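MgGH51 (Meripilus giganteus, PDB 6ZQ0) probably acts as an alpha-L-arabinofuranosidase of glycoside hydrolase family 51, removing terminal arabinofuranose units from arabinose-containing polysaccharides. Local coordinates at residues 18-23 / 480-485; 428-433 / 475-480. All blocks are in the same frame, centred on the assembly; numbering follows the deposited sequence.

How the interactions relate
Both contacts are buried and lie where the (beta/alpha)8 barrel closes. Their centres are about 9 Å apart. Interaction 2 holds strands seven and eight together, with the helix-bearing connection between them. Interaction 1 sets strand one against the chain that leaves strand eight. Ala-480 belongs to both, and the backbone of Gly-19 probably bonds to Ala-477, joining the first strand to the last. The chemistry differs. Interaction 1 is mainly apolar side chains, with waters bridging the backbones. Interaction 2 has direct backbone bonds, a serine bond and aromatic packing. Each brings a glutamate, Glu-23 or Glu-429, to the same bound LXE.

Interaction 1: residues 18-23 / 480-485; sequences YGLMFE and APLLQH. With LXE ([(1~{S},2~{S},3~{S},4~{S})-2-(hydroxymethyl)-3,4-bis(oxidanyl)cyclopentyl]azanium), chain G.
The backbones of 18-23 and 480-485 approach most closely at Met-21 and Ala-480, whose CA atoms are 5.9 Å apart, and no direct hydrogen bond joins them. The site is the closing seam of a (beta/alpha)8 barrel. Strand 20-21 is its first strand, and 480-485 is the chain leaving its eighth. The peptide bond between Ala-480 and Pro-481 is cis.

Leu-482 buries the most surface here. Its CB packs against Met-21 O at 3.3 Å. Its CG is anti to the backbone N (chi1 -178°), which carries the two methyls toward strand one. There CD1 meets Leu-20 CD2 at 3.8 Å, the two side chains crossing at a slant. Leu-217 of helix 211-219 touches both leucines, so this patch belongs to the packing between barrel and helix. Phe-22 is met at its rim and not over a face: Leu-483 CD1 lies in the ring plane, 3.9 Å from CE2. The Met-21 chain bends at chi2 (-84°), and its SD rests beside Ala-480 CB at 3.7 Å.

Water takes the place of direct backbone pairing. Water 1 donates to Met-21 O (2.9 Å) and accepts from Leu-482 N (3.0 Å). Water 2 accepts from Leu-483 N and gives a weak, long bond to Glu-23 O.

Beyond the seam lies the pocket that holds LXE. The CB of Ala-480 and the CG of Pro-481 pack against its O5'. Glu-23 reaches it from the loop just after strand 20-21, its chain extended beyond CG. Its OE1 is held by Asn-232 N and Trp-261 NE1, which should limit rotation of the carboxylate. Its OE2 accepts a very short hydrogen bond, 2.5 Å, from LXE O3'.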
loop_
_atom_site.group_PDB
_atom_site.type_symbol
_atom_site.label_atom_id
_atom_site.label_comp_id
_atom_site.label_asym_id
_atom_site.label_seq_id
_atom_site.Cartn_x
_atom_site.Cartn_y
_atom_site.Cartn_z
ATOM N N TYR A 18 15.157 -3.051 -2.716
ATOM C CA TYR A 18 14.296 -2.348 -1.739
ATOM C C TYR A 18 13.011 -1.885 -2.410
ATOM O O TYR A 18 13.038 -1.271 -3.472
ATOM C CB TYR A 18 15.000 -1.146 -1.105
ATOM C CG TYR A 18 16.283 -1.467 -0.413
ATOM C CD1 TYR A 18 16.325 -2.199 0.760
ATOM C CD2 TYR A 18 17.478 -1.124 -1.016
ATOM C CE1 TYR A 18 17.515 -2.482 1.403
ATOM C CE2 TYR A 18 18.672 -1.430 -0.413
ATOM C CZ TYR A 18 18.697 -2.102 0.788
ATOM O OH TYR A 18 19.912 -2.357 1.315
ATOM N N GLY A 19 11.887 -2.212 -1.787
ATOM C CA GLY A 19 10.589 -1.879 -2.374
ATOM C C GLY A 19 9.512 -2.000 -1.331
ATOM O O GLY A 19 9.855 -2.013 -0.067
ATOM N N LEU A 20 8.275 -2.007 -1.831
ATOM C CA LEU A 20 7.066 -1.806 -1.010
ATOM C C LEU A 20 6.206 -3.056 -1.082
ATOM O O LEU A 20 6.140 -3.727 -2.142
ATOM C CB LEU A 20 6.255 -0.632 -1.570
ATOM C CG LEU A 20 6.988 0.682 -1.646
ATOM C CD1 LEU A 20 6.020 1.769 -2.062
ATOM C CD2 LEU A 20 7.661 1.016 -0.319
ATOM N N MET A 21 5.495 -3.265 0.010
ATOM C CA MET A 21 4.508 -4.370 0.126
ATOM C C MET A 21 3.156 -3.722 0.397
ATOM O O MET A 21 3.033 -3.052 1.402
ATOM C CB MET A 21 4.866 -5.306 1.277
ATOM C CG MET A 21 3.923 -6.493 1.395
ATOM S SD MET A 21 2.428 -6.142 2.308
ATOM C CE MET A 21 1.635 -7.740 2.229
ATOM N N PHE A 22 2.219 -3.896 -0.518
ATOM C CA PHE A 22 0.890 -3.266 -0.411
ATOM C C PHE A 22 -0.194 -4.333 -0.384
ATOM O O PHE A 22 -0.228 -5.244 -1.198
ATOM C CB PHE A 22 0.669 -2.273 -1.537
ATOM C CG PHE A 22 -0.617 -1.515 -1.336
ATOM C CD1 PHE A 22 -1.789 -2.031 -1.778
ATOM C CD2 PHE A 22 -0.646 -0.308 -0.665
ATOM C CE1 PHE A 22 -2.985 -1.367 -1.547
ATOM C CE2 PHE A 22 -1.842 0.353 -0.433
ATOM C CZ PHE A 22 -3.006 -0.163 -0.887
ATOM N N GLU A 23 -1.114 -4.167 0.566
ATOM C CA GLU A 23 -2.472 -4.713 0.441
ATOM C C GLU A 23 -3.371 -3.688 1.091
ATOM O O GLU A 23 -2.827 -2.831 1.850
ATOM C CB GLU A 23 -2.608 -6.046 1.164
ATOM C CG GLU A 23 -2.564 -5.897 2.664
ATOM C CD GLU A 23 -2.569 -7.190 3.440
ATOM O OE1 GLU A 23 -3.535 -7.935 3.314
ATOM O OE2 GLU A 23 -1.637 -7.406 4.213
ATOM N N ALA A 480 6.430 -4.543 6.108
ATOM C CA ALA A 480 4.957 -4.614 6.037
ATOM C C ALA A 480 4.359 -4.499 7.424
ATOM O O ALA A 480 4.935 -5.017 8.378
ATOM C CB ALA A 480 4.508 -5.903 5.409
ATOM N N PRO A 481 3.144 -3.953 7.558
ATOM C CA PRO A 481 2.453 -3.256 6.473
ATOM C C PRO A 481 3.052 -1.885 6.143
ATOM O O PRO A 481 3.710 -1.268 6.927
ATOM C CB PRO A 481 1.028 -3.059 7.007
ATOM C CG PRO A 481 0.916 -4.008 8.156
ATOM C CD PRO A 481 2.303 -4.112 8.725
ATOM N N LEU A 482 2.681 -1.393 4.971
ATOM C CA LEU A 482 3.173 -0.117 4.455
ATOM C C LEU A 482 2.420 1.041 5.071
ATOM O O LEU A 482 3.055 2.064 5.391
ATOM C CB LEU A 482 2.984 -0.148 2.936
ATOM C CG LEU A 482 3.477 1.094 2.192
ATOM C CD1 LEU A 482 4.949 1.301 2.350
ATOM C CD2 LEU A 482 3.165 0.966 0.707
ATOM N N LEU A 483 1.088 0.953 5.086
ATOM C CA LEU A 483 0.212 2.121 5.318
ATOM C C LEU A 483 -0.738 1.862 6.476
ATOM O O LEU A 483 -1.213 0.742 6.633
ATOM C CB LEU A 483 -0.530 2.440 4.021
ATOM C CG LEU A 483 0.320 3.156 2.976
ATOM C CD1 LEU A 483 -0.492 3.344 1.739
ATOM C CD2 LEU A 483 0.812 4.493 3.442
ATOM N N GLN A 484 -1.061 2.921 7.190
ATOM C CA GLN A 484 -2.030 2.853 8.297
ATOM C C GLN A 484 -2.884 4.112 8.336
ATOM O O GLN A 484 -2.336 5.239 8.584
ATOM C CB GLN A 484 -1.278 2.681 9.600
ATOM C CG GLN A 484 -2.153 2.782 10.821
ATOM C CD GLN A 484 -1.335 2.965 12.064
ATOM O OE1 GLN A 484 -0.152 3.349 12.034
ATOM N NE2 GLN A 484 -2.007 2.787 13.178
ATOM N N HIS A 485 -4.189 3.923 8.249
ATOM C CA HIS A 485 -5.154 4.985 8.635
ATOM C C HIS A 485 -5.269 4.940 10.169
ATOM O O HIS A 485 -5.706 3.912 10.663
ATOM C CB HIS A 485 -6.503 4.795 7.975
ATOM C CG HIS A 485 -7.302 6.051 8.026
ATOM N ND1 HIS A 485 -7.537 6.741 9.216
ATOM C CD2 HIS A 485 -7.873 6.777 7.031
ATOM C CE1 HIS A 485 -8.214 7.852 8.928
ATOM N NE2 HIS A 485 -8.438 7.899 7.601
HETATM C "C1'" LXE G . 1.395 -11.295 6.707
HETATM C "C2'" LXE G . 0.206 -11.257 5.779
HETATM O "O2'" LXE G . 0.432 -11.677 4.428
HETATM C "C3'" LXE G . -0.252 -9.804 5.804
HETATM O "O3'" LXE G . -1.584 -9.674 5.232
HETATM C "C4'" LXE G . -0.068 -9.398 7.274
HETATM C "C5'" LXE G . 0.261 -7.922 7.606
HETATM O "O5'" LXE G . 1.417 -7.421 6.923
HETATM C "C6'" LXE G . 1.051 -10.327 7.781
HETATM N "N1'" LXE G . 0.714 -11.119 8.967
HETATM O O HOH W 1 0.977 -3.290 3.374
HETATM O O HOH W 2 -0.599 -1.036 3.806
#

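Interaction 2: residues 428-433 / 475-480; sequences GEYAAI and FAASYA. With LXE ([(1~{S},2~{S},3~{S},4~{S})-2-(hydroxymethyl)-3,4-bis(oxidanyl)cyclopentyl]azanium), chain G.
Tyr-479 has CG anti to its backbone N (chi1 -172°), which lays its ring over Ala-431, while Ser-478 turns OG between its backbone N and carbonyl carbon (chi1 48°), facing Gly-428. The Ala-431 CB makes a CH-pi contact, 3.9 Å from the Tyr-479 ring centroid. Ser-478 OG donates to Gly-428 O at 2.8 Å from well above the carbonyl plane. Ala-480 N donates to Tyr-430 O (3.1 Å), and the return bond, Tyr-430 N to Ser-478 O, is weak. One face of the Tyr-430 ring covers Tyr-479 CA. Tyr-430 OH bonds to Gln-512 and to water 3. Tyr-479 OH donates to water 4 (2.8 Å), which donates to Ala-432 O. With an alanine at Tyr-479, the Ala-431 methyl is likely to lose its aromatic cover and water 4 its donor. Glu-429 CG packs on Ala-480 CB, and its OE2 accepts from LXE O2' at 2.7 Å and pairs with Arg-226. This is the parallel beta-alpha-beta unit of barrel strands seven and eight, with Glu-429 at the strand-seven position that carries the nucleophile in clan GH-A glycosidases.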
loop_
_atom_site.group_PDB
_atom_site.type_symbol
_atom_site.label_atom_id
_atom_site.label_comp_id
_atom_site.label_asym_id
_atom_site.label_seq_id
_atom_site.Cartn_x
_atom_site.Cartn_y
_atom_site.Cartn_z
ATOM N N GLY A 428 9.511 -10.553 1.731
ATOM C CA GLY A 428 8.287 -9.885 1.251
ATOM C C GLY A 428 7.512 -9.183 2.358
ATOM O O GLY A 428 6.667 -8.300 2.025
ATOM N N GLU A 429 7.734 -9.589 3.604
ATOM C CA GLU A 429 7.166 -8.951 4.814
ATOM C C GLU A 429 8.194 -9.023 5.913
ATOM O O GLU A 429 8.632 -10.145 6.277
ATOM C CB GLU A 429 5.871 -9.598 5.315
ATOM C CG GLU A 429 4.788 -9.503 4.272
ATOM C CD GLU A 429 3.512 -10.211 4.623
ATOM O OE1 GLU A 429 3.308 -10.443 5.847
ATOM O OE2 GLU A 429 2.809 -10.660 3.657
ATOM N N TYR A 430 8.553 -7.878 6.472
ATOM C CA TYR A 430 9.309 -7.932 7.735
ATOM C C TYR A 430 9.065 -6.663 8.502
ATOM O O TYR A 430 8.768 -5.620 7.883
ATOM C CB TYR A 430 10.796 -8.187 7.535
ATOM C CG TYR A 430 11.541 -7.101 6.833
ATOM C CD1 TYR A 430 11.482 -6.955 5.455
ATOM C CD2 TYR A 430 12.305 -6.206 7.547
ATOM C CE1 TYR A 430 12.198 -5.964 4.811
ATOM C CE2 TYR A 430 13.030 -5.221 6.927
ATOM C CZ TYR A 430 12.970 -5.087 5.555
ATOM O OH TYR A 430 13.722 -4.119 4.982
ATOM N N ALA A 431 9.186 -6.779 9.816
ATOM C CA ALA A 431 9.081 -5.615 10.721
ATOM C C ALA A 431 9.399 -6.072 12.136
ATOM O O ALA A 431 9.073 -7.230 12.450
ATOM C CB ALA A 431 7.697 -4.997 10.703
ATOM N N ALA A 432 10.048 -5.199 12.896
ATOM C CA ALA A 432 10.198 -5.356 14.355
ATOM C C ALA A 432 8.879 -4.860 14.940
ATOM O O ALA A 432 8.649 -3.646 14.937
ATOM C CB ALA A 432 11.410 -4.655 14.833
ATOM N N ILE A 433 8.046 -5.768 15.426
ATOM C CA ILE A 433 6.648 -5.388 15.756
ATOM C C ILE A 433 6.390 -5.262 17.253
ATOM O O ILE A 433 5.328 -4.770 17.574
ATOM C CB ILE A 433 5.639 -6.332 15.114
ATOM C CG1 ILE A 433 5.634 -7.745 15.688
ATOM C CG2 ILE A 433 5.862 -6.277 13.602
ATOM C CD1 ILE A 433 4.356 -8.500 15.326
ATOM N N PHE A 475 16.914 -10.735 -3.451
ATOM C CA PHE A 475 16.700 -9.889 -4.639
ATOM C C PHE A 475 15.768 -8.721 -4.312
ATOM O O PHE A 475 15.665 -7.783 -5.134
ATOM C CB PHE A 475 16.227 -10.712 -5.828
ATOM C CG PHE A 475 14.790 -11.124 -5.819
ATOM C CD1 PHE A 475 14.379 -12.295 -5.209
ATOM C CD2 PHE A 475 13.871 -10.374 -6.511
ATOM C CE1 PHE A 475 13.040 -12.675 -5.262
ATOM C CE2 PHE A 475 12.547 -10.776 -6.598
ATOM C CZ PHE A 475 12.129 -11.918 -5.962
ATOM N N ALA A 476 15.049 -8.812 -3.201
ATOM C CA ALA A 476 13.939 -7.890 -2.915
ATOM C C ALA A 476 13.552 -8.000 -1.446
ATOM O O ALA A 476 13.639 -9.109 -0.867
ATOM C CB ALA A 476 12.779 -8.147 -3.851
ATOM N N ALA A 477 13.199 -6.861 -0.846
ATOM C CA ALA A 477 12.856 -6.815 0.586
ATOM C C ALA A 477 11.904 -5.660 0.850
ATOM O O ALA A 477 12.140 -4.577 0.290
ATOM C CB ALA A 477 14.096 -6.665 1.381
ATOM N N SER A 478 10.825 -5.916 1.581
ATOM C CA SER A 478 9.796 -4.888 1.839
ATOM C C SER A 478 9.295 -5.026 3.265
ATOM O O SER A 478 8.852 -6.117 3.665
ATOM C CB SER A 478 8.672 -4.964 0.865
ATOM O OG SER A 478 8.198 -6.287 0.715
ATOM N N TYR A 479 9.263 -3.899 3.984
ATOM C CA TYR A 479 8.589 -3.784 5.297
ATOM C C TYR A 479 7.107 -4.060 5.087
ATOM O O TYR A 479 6.549 -3.701 4.022
ATOM C CB TYR A 479 8.822 -2.377 5.822
ATOM C CG TYR A 479 8.371 -2.123 7.228
ATOM C CD1 TYR A 479 7.034 -1.852 7.512
ATOM C CD2 TYR A 479 9.285 -2.063 8.269
ATOM C CE1 TYR A 479 6.632 -1.562 8.804
ATOM C CE2 TYR A 479 8.889 -1.767 9.560
ATOM C CZ TYR A 479 7.554 -1.531 9.835
ATOM O OH TYR A 479 7.143 -1.221 11.117
ATOM N N ALA A 480 6.430 -4.543 6.108
ATOM C CA ALA A 480 4.957 -4.614 6.037
ATOM C C ALA A 480 4.359 -4.499 7.424
ATOM O O ALA A 480 4.935 -5.017 8.378
ATOM C CB ALA A 480 4.508 -5.903 5.409
HETATM C "C1'" LXE G . 1.395 -11.295 6.707
HETATM C "C2'" LXE G . 0.206 -11.257 5.779
HETATM O "O2'" LXE G . 0.432 -11.677 4.428
HETATM C "C3'" LXE G . -0.252 -9.804 5.804
HETATM O "O3'" LXE G . -1.584 -9.674 5.232
HETATM C "C4'" LXE G . -0.068 -9.398 7.274
HETATM C "C5'" LXE G . 0.261 -7.922 7.606
HETATM O "O5'" LXE G . 1.417 -7.421 6.923
HETATM C "C6'" LXE G . 1.051 -10.327 7.781
HETATM N "N1'" LXE G . 0.714 -11.119 8.967
HETATM O O HOH W 3 13.306 -3.229 2.459
HETATM O O HOH W 4 9.053 -1.356 13.213
#